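PDB 3TVJ: protease inhibitor SGPI-2 from Schistocerca gregaria, which inhibits serine endopeptidases of the chymotrypsin type, being active in vitro against alpha-chymotrypsin and pancreatic elastase. Local coordinates for residues G10-F13 with N18-R21. The protein carries 5 engineered substitutions. Numbering follows the deposited sequence.
Sequences GTTF and NTCR
Phe13 and Cys20 face each other as a hydrogen-bonded antiparallel pair: Phe13 N donates to Cys20 O at 2.8 Å, and Cys20 N returns a bond to Phe13 O at 2.9 Å. With CG lying between the backbone N and the carbonyl carbon (chi1 70°), the Phe13 ring reaches over Cys20, whose CB sits over one ring face in a CH-pi contact, 3.8 Å from the ring centroid. Cys20 SG adds an oblique sulfur-aromatic contact, 4.7 Å from the Phe13 centroid. The next pair, Thr12 with Arg21, is non-hydrogen-bonded, its side chains on the opposite sheet face; here Thr12 CA lies 3.1 Å from Cys20 O in a CA-H...O contact, and Arg21 CA makes a similar one to Thr11 O. Thr12 CG2 meets Thr19 CG2 at an unusually close 3.4 Å. Together the segments form the first hairpin of a pacifastin inhibitor's small three-stranded antiparallel sheet, with strand 18-22 in the middle. The Arg21 chain, bent at chi3 (64°), carries its guanidinium beyond Thr12 to Gly10, whose O, at the guanidinium edge and near its plane, accepts a fairly straight bond (161° at the hydrogen) from Arg21 NH2 at 3.2 Å. Arg21 NH1 is hydrogen-bonded to the backbone and a polar side chain of another protein's chain. With an alanine here, Gly10 O is likely to be left without this side-chain donor and the partner chain without the NH1 bonds. Further out, the Cys20-Cys31 disulfide ties the hairpin to strand 29-32, while Asn18 OD1 is hydrogen-bonded to Thr32 OG1 and ND2 to the backbone O of Leu34, an engineered residue of the reactive bond.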
loop_
_atom_site.group_PDB
_atom_site.type_symbol
_atom_site.label_atom_id
_atom_site.label_comp_id
_atom_site.label_asym_id
_atom_site.label_seq_id
_atom_site.Cartn_x
_atom_site.Cartn_y
_atom_site.Cartn_z
ATOM N N GLY C 10 -1.638 10.750 29.471
ATOM C CA GLY C 10 -0.793 11.380 28.413
ATOM C C GLY C 10 0.398 10.634 27.796
ATOM O O GLY C 10 0.919 10.994 26.674
ATOM N N THR C 11 0.860 9.610 28.501
ATOM C CA THR C 11 2.050 8.924 28.047
ATOM C C THR C 11 1.732 8.008 26.854
ATOM O O THR C 11 0.586 7.627 26.622
ATOM C CB THR C 11 2.633 8.070 29.189
ATOM O OG1 THR C 11 1.629 7.110 29.586
ATOM C CG2 THR C 11 2.997 8.951 30.382
ATOM N N THR C 12 2.767 7.705 26.094
ATOM C CA THR C 12 2.782 6.719 25.043
ATOM C C THR C 12 3.372 5.483 25.698
ATOM O O THR C 12 4.377 5.581 26.430
ATOM C CB THR C 12 3.649 7.163 23.864
ATOM O OG1 THR C 12 3.050 8.311 23.243
ATOM C CG2 THR C 12 3.800 6.046 22.890
ATOM N N PHE C 13 2.686 4.358 25.554
ATOM C CA PHE C 13 3.090 3.140 26.214
ATOM C C PHE C 13 2.749 1.940 25.338
ATOM O O PHE C 13 2.030 2.074 24.394
ATOM C CB PHE C 13 2.390 3.061 27.571
ATOM C CG PHE C 13 0.910 2.816 27.487
ATOM C CD1 PHE C 13 0.410 1.499 27.552
ATOM C CD2 PHE C 13 0.015 3.863 27.299
ATOM C CE1 PHE C 13 -0.960 1.216 27.466
ATOM C CE2 PHE C 13 -1.376 3.611 27.203
ATOM C CZ PHE C 13 -1.876 2.299 27.302
ATOM N N ASN C 18 1.255 -3.358 20.464
ATOM C CA ASN C 18 0.722 -2.105 20.009
ATOM C C ASN C 18 1.238 -0.920 20.834
ATOM O O ASN C 18 1.672 -1.083 21.992
ATOM C CB ASN C 18 -0.810 -2.121 20.044
ATOM C CG ASN C 18 -1.416 -2.815 18.824
ATOM O OD1 ASN C 18 -1.103 -2.429 17.660
ATOM N ND2 ASN C 18 -2.163 -3.942 19.064
ATOM N N THR C 19 1.253 0.230 20.178
ATOM C CA THR C 19 1.586 1.500 20.796
ATOM C C THR C 19 0.311 2.253 21.057
ATOM O O THR C 19 -0.562 2.376 20.195
ATOM C CB THR C 19 2.547 2.308 19.922
ATOM O OG1 THR C 19 3.723 1.467 19.666
ATOM C CG2 THR C 19 2.950 3.595 20.651
ATOM N N CYS C 20 0.218 2.789 22.228
ATOM C CA CYS C 20 -0.985 3.485 22.708
ATOM C C CYS C 20 -0.606 4.799 23.338
ATOM O O CYS C 20 0.491 4.947 23.887
ATOM C CB CYS C 20 -1.756 2.662 23.771
ATOM S SG CYS C 20 -2.203 0.957 23.304
ATOM N N ARG C 21 -1.570 5.732 23.404
ATOM C CA ARG C 21 -1.464 6.939 24.174
ATOM C C ARG C 21 -2.564 6.856 25.217
ATOM O O ARG C 21 -3.726 6.522 24.917
ATOM C CB ARG C 21 -1.730 8.189 23.343
ATOM C CG ARG C 21 -0.658 8.526 22.363
ATOM C CD ARG C 21 -0.663 10.069 21.967
ATOM N NE ARG C 21 -0.356 10.936 23.127
ATOM C CZ ARG C 21 -0.882 12.159 23.357
ATOM N NH1 ARG C 21 -1.709 12.765 22.491
ATOM N NH2 ARG C 21 -0.560 12.812 24.461
#